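Local coordinates for protein haloacid dehalogenase (Pseudomonas aeruginosa, PDB 3UMC) that probably catalyses the hydrolytic removal of the halogen from L-2-haloacids, as a member of the haloacid dehalogenase-like hydrolase superfamily, at residues Arg23-Asp28 with Glu192-Ala197; Gln177-Ala182 with Lys204-Leu209; Tyr136-Leu141 with Pro159-Leu164; Met129-Ala134 with Asp242-His247. All coordinates share one frame; numbering follows the deposited sequence.

Contact 1 (Arg23-Asp28 with Glu192-Ala197); sequences RAILFD and EVMLCA
Leu26 is held through both of its main-chain polar atoms by the strand 193-197: its N donates to Met194 O at 2.8 Å, and its O accepts from Cys196 N with a nearly straight N-H...O angle of 175°. Met194 N to Ala24 O and Asp28 N to Cys196 O continue this parallel pairing, in which Ala24, Ile25, Leu26 and Phe27 are matched one to one with Val193, Met194, Leu195 and Cys196.

On the face carrying Leu26 and Val193, branched residues fit closely, with Leu26 CG 3.5 Å from Val193 CG1. Leu195 CD1 comes within 3.4 Å of Leu26 O. On the other face, carrying Ile25 and Phe27, Met194, a selenomethionine bent at its last torsion (chi3 76°), runs alongside Ile25 and sets CE 3.8 Å from Ile25 CD1; its unbranched chain suits this lengthwise fit. Cys196 is short enough to fit beside the Phe27 ring, its SG standing obliquely 4.8 Å from the centroid, while Ile25 CG2 lies over one face of that ring.

At the exposed end, Arg23 NE reaches Glu192 OE1 at 3.0 Å in a salt bridge; the carboxylate oxygen lies in the guanidinium plane but is itself approached from above its own. Asp28, at the other end, is positioned by Lys173 and Thr32, consistent with the first sequence motif of the superfamily, which follows this strand.

Strand 137-140 bonds to the far edge of 24-27, helices 176-186 and 200-208 cover the Leu26 face, and helix 243-251 covers the Phe27 face.

Contact 2 (Gln177-Ala182 with Lys204-Leu209); sequences QVYLGA and KAARAL
Tyr179 of helix 176-186 and Leu209, which directly follows helix 200-208, bring together two helices that follow each other through strand 193-197 and lie on one face of the Rossmann-like parallel sheet. The contact is apolar, and it is centred on the tyrosine ring. Leu209 CD1 comes within 3.6 Å of Tyr179 CD2, the two side chains crossing at about a right angle, and it also touches Tyr179 CB, lying against the root of the ring. With CG beside its backbone N (chi1 -46°), Tyr179 swings its ring across to the second helix, whose backbone around Ala205 and Ala206 lies over one ring face.

Alanine suits both places because a short side chain lets the helix come close to the flat ring: Ala205 CB is 3.7 Å from Tyr179 CE2. Ala206 CB is farther, 4.2 Å from Tyr179 CD1. Nearer the surface, Leu180 CD2 meets Leu209 CD2 at 4.3 Å, a lighter touch.

The phenol is not left as a mere apolar plate, for Tyr179 OH is hydrogen-bonded to Asp202, one turn before Ala206 in helix 200-208. Leu195 of strand 193-197 packs against both Tyr179 and Ala206, so the strand lies under the seam of the two helices.

Contact 3 (Tyr136-Leu141 with Pro159-Leu164); sequences YWLAAL and PWDMLL
Leu138 exchanges hydrogen bonds with Asp161 through both its backbone polar atoms. Leu138 N donates to Asp161 OD2 at 2.8 Å, meeting the oxygen on its anti side, 21° out of the carboxylate plane. Leu138 O takes Asp161 N, also at 2.8 Å, and a longer, weak bond from Met162 N. The carboxylate thus stands in for a main-chain acceptor where strand pairing has not yet begun; Asp161 CG, beside its own backbone N (chi1 -73°), carries OD2 back toward Leu138.

Regular parallel pairing follows. Ala140 N donates to Met162 O at 3.2 Å, and Ala140 O accepts from Leu164 N at 2.8 Å, with the donor tilted from the carbonyl plane.

Trp160 lies across this backbone. Ala140 CB sits over the face of its six-membered ring, 3.7 Å from the centroid, a CH-pi contact; a methyl is small enough to let the indole lie close against the strand. Ala140 CB also touches Leu163 CD2 at 3.7 Å, while on the opposite face of the sheet Ala139 CB meets Leu164 CD1.

The strands belong to a beta-alpha-beta unit with helix 146-156. Asp161 OD1 forms a salt bridge to Arg154 of the second subunit, an arginine that also binds Tyr136 O. One carboxylate therefore ties the residue just before strand 162-163, outermost in this chain's sheet, both to the neighbouring strand and to the dimer partner, and the arginine would probably favour its negative form.

Contact 4 (Met129-Ala134 with Asp242-His247); sequences MHALKA and DLLDLH
Asp242 OD1 grips the start of the helix whose Leu243, Leu244 and His247 pack on Met129-Ala134: it accepts from Asp245 N at 3.0 Å, with an N-H...O angle of 173°, and from Leu244 N in a weaker, bent bond. This is an N-cap, and aspartate suits it because a short acceptor can fold back onto amides that the first turn leaves without helical partners.

Across the interface the packing is apolar. Met129, a selenomethionine, lies side by side with Leu243, bringing Met129 CG within 3.6 Å of Leu243 CD2. Leu132 uses both methyls: CD1 lies near Leu243 O, and Leu132 CD2 slides past His247 CB at 3.7 Å.

The His247 ring is met on one face and at one edge. With CG anti to the backbone N (chi1 180°), it extends to the first helix, where Ala131 CB sits over the face, 3.9 Å from the centroid, in a CH-pi contact; Leu132 CD2 is at the edge. Ala131 CB also touches Leu244 CD2 at 3.7 Å, its small size allowing two larger groups to close on it.

Within 129-134, Lys133 NZ donates to His130 ND1 at 2.8 Å, in the ring plane, so that this nitrogen acts as acceptor. Between the two segments, aliphatic groups and one imidazole make the join, with Leu243 N bonded to Asp124 as a polar tie alongside. The cap's negative charge would probably interact favourably with the positive, N-terminal end of the helix dipole.

In the fold
Contacts 1 and 3 are buried strand pairings in one parallel sheet, linked side by side because strands 24-27 and 137-140 are neighbours; both rely on main-chain bonds. Contacts 2 and 4 are partly buried helix pairs on opposite faces of that sheet, their nearest atoms about 12 Å apart, and both depend on apolar side chains. Contact 1 lies between them: Leu195 packs on Tyr179 and Ala206, and Leu26 on Ala182, of contact 2, while Phe27, Ile25 and Cys196 receive Leu132, Leu243 and Leu246 of contact 4. Contact 3 differs in lying at the sheet's edge, where a carboxylate supplements the backbone bonds and the second subunit approaches; Trp160 and Leu138 join it to Met129 of contact 4.

Contact 1 (Arg23-Asp28 with Glu192-Ala197)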
loop_
_atom_site.group_PDB
_atom_site.type_symbol
_atom_site.label_atom_id
_atom_site.label_comp_id
_atom_site.label_asym_id
_atom_site.label_seq_id
_atom_site.Cartn_x
_atom_site.Cartn_y
_atom_site.Cartn_z
ATOM N N ARG A 23 9.891 -13.408 3.936
ATOM C CA ARG A 23 8.592 -13.336 3.272
ATOM C C ARG A 23 8.286 -12.066 2.488
ATOM O O ARG A 23 7.356 -12.055 1.659
ATOM C CB ARG A 23 7.504 -13.528 4.305
ATOM C CG ARG A 23 7.484 -15.031 4.821
ATOM C CD ARG A 23 6.618 -15.283 6.082
ATOM N NE ARG A 23 7.197 -16.329 6.911
ATOM C CZ ARG A 23 7.176 -17.646 6.643
ATOM N NH1 ARG A 23 6.589 -18.146 5.531
ATOM N NH2 ARG A 23 7.751 -18.480 7.509
ATOM N N ALA A 24 9.033 -10.997 2.772
ATOM C CA ALA A 24 8.776 -9.713 2.161
ATOM C C ALA A 24 10.093 -9.046 1.795
ATOM O O ALA A 24 11.083 -9.172 2.500
ATOM C CB ALA A 24 7.983 -8.825 3.121
ATOM N N ILE A 25 10.096 -8.317 0.693
ATOM C CA ILE A 25 11.221 -7.543 0.295
ATOM C C ILE A 25 10.726 -6.135 0.218
ATOM O O ILE A 25 9.782 -5.788 -0.537
ATOM C CB ILE A 25 11.780 -7.946 -1.093
ATOM C CG1 ILE A 25 12.111 -9.411 -1.153
ATOM C CG2 ILE A 25 13.055 -7.218 -1.388
ATOM C CD1 ILE A 25 12.548 -9.881 -2.510
ATOM N N LEU A 26 11.399 -5.294 0.977
ATOM C CA LEU A 26 11.200 -3.867 0.909
ATOM C C LEU A 26 12.246 -3.327 -0.066
ATOM O O LEU A 26 13.392 -3.735 -0.074
ATOM C CB LEU A 26 11.486 -3.260 2.288
ATOM C CG LEU A 26 10.674 -3.695 3.507
ATOM C CD1 LEU A 26 11.301 -3.078 4.827
ATOM C CD2 LEU A 26 9.291 -3.251 3.342
ATOM N N PHE A 27 11.859 -2.338 -0.818
ATOM C CA PHE A 27 12.742 -1.723 -1.732
ATOM C C PHE A 27 12.816 -0.229 -1.538
ATOM O O PHE A 27 11.832 0.432 -1.544
ATOM C CB PHE A 27 12.190 -1.896 -3.170
ATOM C CG PHE A 27 12.244 -3.262 -3.680
ATOM C CD1 PHE A 27 13.298 -3.674 -4.456
ATOM C CD2 PHE A 27 11.214 -4.139 -3.430
ATOM C CE1 PHE A 27 13.337 -4.888 -4.969
ATOM C CE2 PHE A 27 11.259 -5.422 -3.959
ATOM C CZ PHE A 27 12.289 -5.781 -4.718
ATOM N N ASP A 28 14.025 0.290 -1.528
ATOM C CA ASP A 28 14.277 1.683 -1.862
ATOM C C ASP A 28 13.887 1.948 -3.329
ATOM O O ASP A 28 13.946 1.031 -4.122
ATOM C CB ASP A 28 15.772 1.973 -1.611
ATOM C CG ASP A 28 16.152 3.388 -1.998
ATOM O OD1 ASP A 28 15.607 4.313 -1.397
ATOM O OD2 ASP A 28 16.949 3.560 -2.959
ATOM N N GLU A 192 12.501 -11.614 9.088
ATOM C CA GLU A 192 11.765 -12.186 7.959
ATOM C C GLU A 192 11.590 -11.160 6.803
ATOM O O GLU A 192 10.929 -11.438 5.808
ATOM C CB GLU A 192 10.415 -12.777 8.412
ATOM C CG GLU A 192 10.635 -14.173 9.125
ATOM C CD GLU A 192 9.353 -14.796 9.691
ATOM O OE1 GLU A 192 8.298 -14.626 9.066
ATOM O OE2 GLU A 192 9.407 -15.473 10.765
ATOM N N VAL A 193 12.247 -10.030 6.920
ATOM C CA VAL A 193 12.110 -8.959 5.929
ATOM C C VAL A 193 13.473 -8.568 5.392
ATOM O O VAL A 193 14.420 -8.435 6.165
ATOM C CB VAL A 193 11.448 -7.725 6.538
ATOM C CG1 VAL A 193 11.243 -6.593 5.459
ATOM C CG2 VAL A 193 10.117 -8.166 7.156
HETATM N N MSE A 194 13.578 -8.483 4.058
HETATM C CA MSE A 194 14.811 -8.046 3.430
HETATM C C MSE A 194 14.644 -6.649 2.833
HETATM O O MSE A 194 13.662 -6.355 2.211
HETATM C CB MSE A 194 15.260 -9.075 2.384
HETATM C CG MSE A 194 16.501 -8.636 1.614
HETATM SE SE MSE A 194 17.212 -10.166 0.524
HETATM C CE MSE A 194 15.947 -10.050 -0.775
ATOM N N LEU A 195 15.609 -5.774 3.042
ATOM C CA LEU A 195 15.673 -4.542 2.316
ATOM C C LEU A 195 16.605 -4.707 1.146
ATOM O O LEU A 195 17.780 -5.072 1.318
ATOM C CB LEU A 195 16.195 -3.400 3.158
ATOM C CG LEU A 195 16.401 -2.039 2.419
ATOM C CD1 LEU A 195 15.109 -1.469 1.773
ATOM C CD2 LEU A 195 17.107 -0.985 3.307
ATOM N N CYS A 196 16.118 -4.305 -0.024
ATOM C CA CYS A 196 16.947 -4.201 -1.233
ATOM C C CYS A 196 17.169 -2.750 -1.573
ATOM O O CYS A 196 16.216 -1.995 -1.739
ATOM C CB CYS A 196 16.246 -4.944 -2.364
ATOM S SG CYS A 196 17.054 -4.804 -3.980
ATOM N N ALA A 197 18.424 -2.348 -1.703
ATOM C CA ALA A 197 18.776 -0.960 -2.019
ATOM C C ALA A 197 20.064 -0.832 -2.778
ATOM O O ALA A 197 20.917 -1.660 -2.689
ATOM C CB ALA A 197 18.930 -0.109 -0.707
#

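Contact 2 (Gln177-Ala182 with Lys204-Leu209)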
loop_
_atom_site.group_PDB
_atom_site.type_symbol
_atom_site.label_atom_id
_atom_site.label_comp_id
_atom_site.label_asym_id
_atom_site.label_seq_id
_atom_site.Cartn_x
_atom_site.Cartn_y
_atom_site.Cartn_z
ATOM N N GLN A 177 12.408 4.283 12.859
ATOM C CA GLN A 177 10.975 4.185 12.816
ATOM C C GLN A 177 10.439 3.705 11.452
ATOM O O GLN A 177 9.373 3.076 11.390
ATOM C CB GLN A 177 10.368 5.531 13.204
ATOM C CG GLN A 177 10.505 5.824 14.733
ATOM C CD GLN A 177 11.794 6.561 15.102
ATOM O OE1 GLN A 177 12.731 6.648 14.292
ATOM N NE2 GLN A 177 11.810 7.203 16.315
ATOM N N VAL A 178 11.175 3.994 10.383
ATOM C CA VAL A 178 10.745 3.650 9.028
ATOM C C VAL A 178 10.781 2.141 8.854
ATOM O O VAL A 178 9.768 1.504 8.549
ATOM C CB VAL A 178 11.577 4.368 7.940
ATOM C CG1 VAL A 178 11.125 3.870 6.503
ATOM C CG2 VAL A 178 11.405 5.944 8.073
ATOM N N TYR A 179 11.937 1.558 9.128
ATOM C CA TYR A 179 12.142 0.119 8.994
ATOM C C TYR A 179 11.257 -0.613 9.932
ATOM O O TYR A 179 10.634 -1.654 9.561
ATOM C CB TYR A 179 13.602 -0.261 9.211
ATOM C CG TYR A 179 14.565 0.619 8.478
ATOM C CD1 TYR A 179 14.816 0.419 7.115
ATOM C CD2 TYR A 179 15.167 1.740 9.116
ATOM C CE1 TYR A 179 15.657 1.267 6.411
ATOM C CE2 TYR A 179 16.014 2.558 8.430
ATOM C CZ TYR A 179 16.294 2.299 7.067
ATOM O OH TYR A 179 17.111 3.152 6.348
ATOM N N LEU A 180 11.170 -0.113 11.162
ATOM C CA LEU A 180 10.397 -0.816 12.165
ATOM C C LEU A 180 8.939 -0.692 11.844
ATOM O O LEU A 180 8.207 -1.633 12.027
ATOM C CB LEU A 180 10.663 -0.255 13.600
ATOM C CG LEU A 180 12.071 -0.369 14.142
ATOM C CD1 LEU A 180 12.259 0.576 15.412
ATOM C CD2 LEU A 180 12.403 -1.783 14.388
ATOM N N GLY A 181 8.489 0.487 11.415
ATOM C CA GLY A 181 7.089 0.638 11.025
ATOM C C GLY A 181 6.675 -0.278 9.857
ATOM O O GLY A 181 5.597 -0.892 9.879
ATOM N N ALA A 182 7.556 -0.410 8.872
ATOM C CA ALA A 182 7.293 -1.273 7.706
ATOM C C ALA A 182 7.033 -2.681 8.183
ATOM O O ALA A 182 6.047 -3.283 7.770
ATOM C CB ALA A 182 8.422 -1.285 6.797
ATOM N N LYS A 204 22.787 -0.360 5.904
ATOM C CA LYS A 204 23.479 -0.337 7.208
ATOM C C LYS A 204 22.441 -0.123 8.320
ATOM O O LYS A 204 22.424 -0.858 9.333
ATOM C CB LYS A 204 24.553 0.749 7.167
ATOM C CG LYS A 204 25.359 0.980 8.516
ATOM C CD LYS A 204 26.004 2.337 8.510
ATOM C CE LYS A 204 26.737 2.687 9.842
ATOM N NZ LYS A 204 26.333 1.841 11.048
ATOM N N ALA A 205 21.536 0.844 8.110
ATOM C CA ALA A 205 20.464 1.089 9.090
ATOM C C ALA A 205 19.521 -0.119 9.249
ATOM O O ALA A 205 19.202 -0.484 10.354
ATOM C CB ALA A 205 19.692 2.360 8.748
ATOM N N ALA A 206 19.130 -0.781 8.146
ATOM C CA ALA A 206 18.248 -1.969 8.166
ATOM C C ALA A 206 18.899 -3.141 8.893
ATOM O O ALA A 206 18.257 -3.875 9.679
ATOM C CB ALA A 206 17.851 -2.397 6.670
ATOM N N ARG A 207 20.160 -3.403 8.557
ATOM C CA ARG A 207 20.908 -4.488 9.243
ATOM C C ARG A 207 20.947 -4.311 10.775
ATOM O O ARG A 207 20.778 -5.264 11.516
ATOM C CB ARG A 207 22.352 -4.591 8.778
ATOM C CG ARG A 207 23.136 -5.712 9.424
ATOM C CD ARG A 207 24.405 -6.002 8.661
ATOM N NE ARG A 207 24.186 -7.096 7.692
ATOM C CZ ARG A 207 25.148 -7.679 6.983
ATOM N NH1 ARG A 207 26.377 -7.222 7.001
ATOM N NH2 ARG A 207 24.861 -8.722 6.244
ATOM N N ALA A 208 21.212 -3.109 11.227
ATOM C CA ALA A 208 21.280 -2.851 12.680
ATOM C C ALA A 208 19.935 -3.118 13.374
ATOM O O ALA A 208 19.917 -3.310 14.555
ATOM C CB ALA A 208 21.730 -1.462 12.927
ATOM N N LEU A 209 18.813 -3.147 12.640
ATOM C CA LEU A 209 17.531 -3.407 13.240
ATOM C C LEU A 209 17.086 -4.837 13.012
ATOM O O LEU A 209 15.966 -5.194 13.315
ATOM C CB LEU A 209 16.493 -2.429 12.712
ATOM C CG LEU A 209 16.798 -0.942 12.965
ATOM C CD1 LEU A 209 15.946 -0.013 12.114
ATOM C CD2 LEU A 209 16.564 -0.575 14.474
#

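Contact 3 (Tyr136-Leu141 with Pro159-Leu164)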
loop_
_atom_site.group_PDB
_atom_site.type_symbol
_atom_site.label_atom_id
_atom_site.label_comp_id
_atom_site.label_asym_id
_atom_site.label_seq_id
_atom_site.Cartn_x
_atom_site.Cartn_y
_atom_site.Cartn_z
ATOM N N TYR A 136 7.407 -13.500 -2.863
ATOM C CA TYR A 136 7.625 -12.484 -1.810
ATOM C C TYR A 136 6.690 -11.361 -1.985
ATOM O O TYR A 136 6.287 -11.031 -3.121
ATOM C CB TYR A 136 9.041 -11.902 -1.852
ATOM C CG TYR A 136 10.122 -12.933 -1.852
ATOM C CD1 TYR A 136 10.477 -13.582 -0.683
ATOM C CD2 TYR A 136 10.753 -13.302 -3.039
ATOM C CE1 TYR A 136 11.446 -14.569 -0.677
ATOM C CE2 TYR A 136 11.728 -14.274 -3.052
ATOM C CZ TYR A 136 12.038 -14.922 -1.866
ATOM O OH TYR A 136 12.979 -15.884 -1.860
ATOM N N TRP A 137 6.252 -10.807 -0.871
ATOM C CA TRP A 137 5.553 -9.570 -0.912
ATOM C C TRP A 137 6.576 -8.516 -1.295
ATOM O O TRP A 137 7.705 -8.501 -0.788
ATOM C CB TRP A 137 4.998 -9.181 0.481
ATOM C CG TRP A 137 3.828 -9.976 0.933
ATOM C CD1 TRP A 137 3.008 -10.750 0.164
ATOM C CD2 TRP A 137 3.316 -10.054 2.263
ATOM N NE1 TRP A 137 2.019 -11.301 0.946
ATOM C CE2 TRP A 137 2.197 -10.894 2.237
ATOM C CE3 TRP A 137 3.667 -9.454 3.462
ATOM C CZ2 TRP A 137 1.455 -11.183 3.378
ATOM C CZ3 TRP A 137 2.950 -9.774 4.604
ATOM C CH2 TRP A 137 1.852 -10.614 4.543
ATOM N N LEU A 138 6.151 -7.588 -2.090
ATOM C CA LEU A 138 7.016 -6.466 -2.493
ATOM C C LEU A 138 6.445 -5.184 -1.979
ATOM O O LEU A 138 5.268 -4.862 -2.229
ATOM C CB LEU A 138 7.152 -6.368 -4.029
ATOM C CG LEU A 138 7.458 -7.633 -4.829
ATOM C CD1 LEU A 138 7.652 -7.329 -6.346
ATOM C CD2 LEU A 138 8.665 -8.422 -4.217
ATOM N N ALA A 139 7.276 -4.407 -1.286
ATOM C CA ALA A 139 6.810 -3.094 -0.807
ATOM C C ALA A 139 7.858 -2.012 -0.970
ATOM O O ALA A 139 9.032 -2.252 -0.817
ATOM C CB ALA A 139 6.348 -3.229 0.678
ATOM N N ALA A 140 7.408 -0.820 -1.353
ATOM C CA ALA A 140 8.216 0.333 -1.461
ATOM C C ALA A 140 8.542 0.813 -0.068
ATOM O O ALA A 140 7.657 0.914 0.776
ATOM C CB ALA A 140 7.453 1.503 -2.267
ATOM N N LEU A 141 9.792 1.197 0.142
ATOM C CA LEU A 141 10.208 1.879 1.372
ATOM C C LEU A 141 10.927 3.138 1.005
ATOM O O LEU A 141 12.115 3.146 0.878
ATOM C CB LEU A 141 11.109 0.975 2.213
ATOM C CG LEU A 141 11.324 1.370 3.680
ATOM C CD1 LEU A 141 10.129 0.895 4.578
ATOM C CD2 LEU A 141 12.636 0.730 4.111
ATOM N N PRO A 159 4.853 -3.244 -9.821
ATOM C CA PRO A 159 3.803 -4.087 -9.253
ATOM C C PRO A 159 4.017 -4.321 -7.729
ATOM O O PRO A 159 4.388 -5.406 -7.358
ATOM C CB PRO A 159 3.999 -5.372 -9.989
ATOM C CG PRO A 159 5.589 -5.463 -10.037
ATOM C CD PRO A 159 5.939 -4.035 -10.422
ATOM N N TRP A 160 3.688 -3.311 -6.909
ATOM C CA TRP A 160 3.794 -3.334 -5.464
ATOM C C TRP A 160 2.631 -4.108 -4.847
ATOM O O TRP A 160 1.517 -4.020 -5.319
ATOM C CB TRP A 160 3.684 -1.916 -4.894
ATOM C CG TRP A 160 4.761 -1.010 -5.271
ATOM C CD1 TRP A 160 4.623 0.180 -5.939
ATOM C CD2 TRP A 160 6.160 -1.215 -5.088
ATOM N NE1 TRP A 160 5.860 0.765 -6.108
ATOM C CE2 TRP A 160 6.821 -0.085 -5.624
ATOM C CE3 TRP A 160 6.914 -2.176 -4.433
ATOM C CZ2 TRP A 160 8.177 0.079 -5.528
ATOM C CZ3 TRP A 160 8.229 -2.004 -4.317
ATOM C CH2 TRP A 160 8.883 -0.895 -4.902
ATOM N N ASP A 161 2.901 -4.859 -3.813
ATOM C CA ASP A 161 1.818 -5.326 -2.934
ATOM C C ASP A 161 1.418 -4.172 -2.008
ATOM O O ASP A 161 0.261 -4.014 -1.701
ATOM C CB ASP A 161 2.296 -6.445 -2.078
ATOM C CG ASP A 161 2.472 -7.718 -2.847
ATOM O OD1 ASP A 161 1.436 -8.359 -3.071
ATOM O OD2 ASP A 161 3.635 -8.086 -3.193
HETATM N N MSE A 162 2.383 -3.352 -1.583
HETATM C CA MSE A 162 2.121 -2.292 -0.604
HETATM C C MSE A 162 3.146 -1.172 -0.761
HETATM O O MSE A 162 4.280 -1.401 -1.201
HETATM C CB MSE A 162 2.265 -2.914 0.788
HETATM C CG MSE A 162 1.966 -2.021 2.005
HETATM SE SE MSE A 162 0.270 -1.058 1.953
HETATM C CE MSE A 162 0.443 0.080 3.619
ATOM N N LEU A 163 2.777 0.017 -0.343
ATOM C CA LEU A 163 3.699 1.118 -0.323
ATOM C C LEU A 163 3.843 1.544 1.163
ATOM O O LEU A 163 2.817 1.776 1.868
ATOM C CB LEU A 163 3.183 2.309 -1.129
ATOM C CG LEU A 163 2.873 2.235 -2.657
ATOM C CD1 LEU A 163 2.012 3.513 -3.006
ATOM C CD2 LEU A 163 4.079 2.359 -3.472
ATOM N N LEU A 164 5.095 1.650 1.619
ATOM C CA LEU A 164 5.380 1.974 3.032
ATOM C C LEU A 164 6.280 3.184 3.140
ATOM O O LEU A 164 7.445 3.050 3.364
ATOM C CB LEU A 164 6.043 0.775 3.728
ATOM C CG LEU A 164 5.103 -0.406 3.811
ATOM C CD1 LEU A 164 5.843 -1.680 4.112
ATOM C CD2 LEU A 164 3.917 -0.164 4.719
#

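Contact 4 (Met129-Ala134 with Asp242-His247)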
loop_
_atom_site.group_PDB
_atom_site.type_symbol
_atom_site.label_atom_id
_atom_site.label_comp_id
_atom_site.label_asym_id
_atom_site.label_seq_id
_atom_site.Cartn_x
_atom_site.Cartn_y
_atom_site.Cartn_z
HETATM N N MSE A 129 11.036 -7.350 -10.658
HETATM C CA MSE A 129 9.966 -7.249 -9.653
HETATM C C MSE A 129 8.889 -8.339 -9.924
HETATM O O MSE A 129 8.412 -9.001 -8.981
HETATM C CB MSE A 129 9.392 -5.845 -9.611
HETATM C CG MSE A 129 10.280 -4.819 -8.910
HETATM SE SE MSE A 129 9.434 -3.119 -8.900
HETATM C CE MSE A 129 8.193 -3.402 -7.363
ATOM N N HIS A 130 8.543 -8.537 -11.212
ATOM C CA HIS A 130 7.562 -9.543 -11.589
ATOM C C HIS A 130 8.024 -10.866 -11.292
ATOM O O HIS A 130 7.202 -11.696 -10.947
ATOM C CB HIS A 130 7.127 -9.449 -13.059
ATOM C CG HIS A 130 6.114 -8.386 -13.287
ATOM N ND1 HIS A 130 4.876 -8.433 -12.694
ATOM C CD2 HIS A 130 6.191 -7.206 -13.925
ATOM C CE1 HIS A 130 4.201 -7.347 -13.034
ATOM N NE2 HIS A 130 4.987 -6.579 -13.766
ATOM N N ALA A 131 9.338 -11.126 -11.394
ATOM C CA ALA A 131 9.848 -12.403 -10.950
ATOM C C ALA A 131 9.749 -12.616 -9.401
ATOM O O ALA A 131 9.367 -13.693 -8.915
ATOM C CB ALA A 131 11.337 -12.581 -11.409
ATOM N N LEU A 132 10.216 -11.640 -8.647
ATOM C CA LEU A 132 10.263 -11.737 -7.201
ATOM C C LEU A 132 8.879 -11.821 -6.595
ATOM O O LEU A 132 8.722 -12.399 -5.528
ATOM C CB LEU A 132 11.022 -10.542 -6.605
ATOM C CG LEU A 132 12.489 -10.455 -6.964
ATOM C CD1 LEU A 132 13.050 -9.021 -6.860
ATOM C CD2 LEU A 132 13.290 -11.465 -6.138
ATOM N N LYS A 133 7.856 -11.273 -7.245
ATOM C CA LYS A 133 6.554 -11.143 -6.608
ATOM C C LYS A 133 5.867 -12.518 -6.368
ATOM O O LYS A 133 4.924 -12.651 -5.525
ATOM C CB LYS A 133 5.626 -10.205 -7.383
ATOM C CG LYS A 133 4.908 -10.914 -8.491
ATOM C CD LYS A 133 4.005 -10.003 -9.322
ATOM C CE LYS A 133 3.634 -10.667 -10.712
ATOM N NZ LYS A 133 2.757 -9.771 -11.511
ATOM N N ALA A 134 6.321 -13.526 -7.108
ATOM C CA ALA A 134 5.748 -14.831 -7.002
ATOM C C ALA A 134 6.034 -15.387 -5.637
ATOM O O ALA A 134 5.206 -16.071 -5.049
ATOM C CB ALA A 134 6.348 -15.781 -8.125
ATOM N N ASP A 242 21.545 -7.221 -10.634
ATOM C CA ASP A 242 20.323 -6.592 -10.976
ATOM C C ASP A 242 19.152 -7.400 -10.335
ATOM O O ASP A 242 19.374 -8.388 -9.682
ATOM C CB ASP A 242 20.208 -6.502 -12.492
ATOM C CG ASP A 242 20.245 -7.865 -13.140
ATOM O OD1 ASP A 242 19.325 -8.686 -12.875
ATOM O OD2 ASP A 242 21.230 -8.106 -13.818
ATOM N N LEU A 243 17.906 -6.967 -10.467
ATOM C CA LEU A 243 16.817 -7.642 -9.754
ATOM C C LEU A 243 16.519 -9.015 -10.188
ATOM O O LEU A 243 15.949 -9.798 -9.394
ATOM C CB LEU A 243 15.510 -6.868 -9.807
ATOM C CG LEU A 243 15.267 -5.789 -8.760
ATOM C CD1 LEU A 243 16.109 -4.558 -9.020
ATOM C CD2 LEU A 243 13.791 -5.400 -8.786
ATOM N N LEU A 244 16.811 -9.354 -11.453
ATOM C CA LEU A 244 16.547 -10.737 -11.892
ATOM C C LEU A 244 17.618 -11.654 -11.326
ATOM O O LEU A 244 17.332 -12.782 -10.929
ATOM C CB LEU A 244 16.519 -10.878 -13.451
ATOM C CG LEU A 244 15.188 -10.542 -14.102
ATOM C CD1 LEU A 244 15.347 -10.391 -15.690
ATOM C CD2 LEU A 244 14.038 -11.576 -13.707
ATOM N N ASP A 245 18.854 -11.163 -11.313
ATOM C CA ASP A 245 19.934 -11.868 -10.630
ATOM C C ASP A 245 19.674 -12.039 -9.118
ATOM O O ASP A 245 20.014 -13.058 -8.553
ATOM C CB ASP A 245 21.263 -11.183 -10.900
ATOM C CG ASP A 245 22.450 -11.929 -10.289
ATOM O OD1 ASP A 245 22.663 -13.108 -10.666
ATOM O OD2 ASP A 245 23.159 -11.328 -9.406
ATOM N N LEU A 246 19.002 -11.075 -8.490
ATOM C CA LEU A 246 18.540 -11.222 -7.083
ATOM C C LEU A 246 17.537 -12.367 -7.017
ATOM O O LEU A 246 17.668 -13.261 -6.177
ATOM C CB LEU A 246 17.927 -9.923 -6.529
ATOM C CG LEU A 246 17.369 -9.959 -5.094
ATOM C CD1 LEU A 246 18.466 -10.363 -4.114
ATOM C CD2 LEU A 246 16.716 -8.635 -4.681
ATOM N N HIS A 247 16.571 -12.369 -7.918
ATOM C CA HIS A 247 15.677 -13.505 -8.023
ATOM C C HIS A 247 16.393 -14.869 -8.236
ATOM O O HIS A 247 16.098 -15.825 -7.523
ATOM C CB HIS A 247 14.586 -13.306 -9.059
ATOM C CG HIS A 247 13.668 -14.478 -9.179
ATOM N ND1 HIS A 247 13.623 -15.270 -10.310
ATOM C CD2 HIS A 247 12.772 -15.004 -8.308
ATOM C CE1 HIS A 247 12.720 -16.227 -10.127
ATOM N NE2 HIS A 247 12.187 -16.079 -8.927
#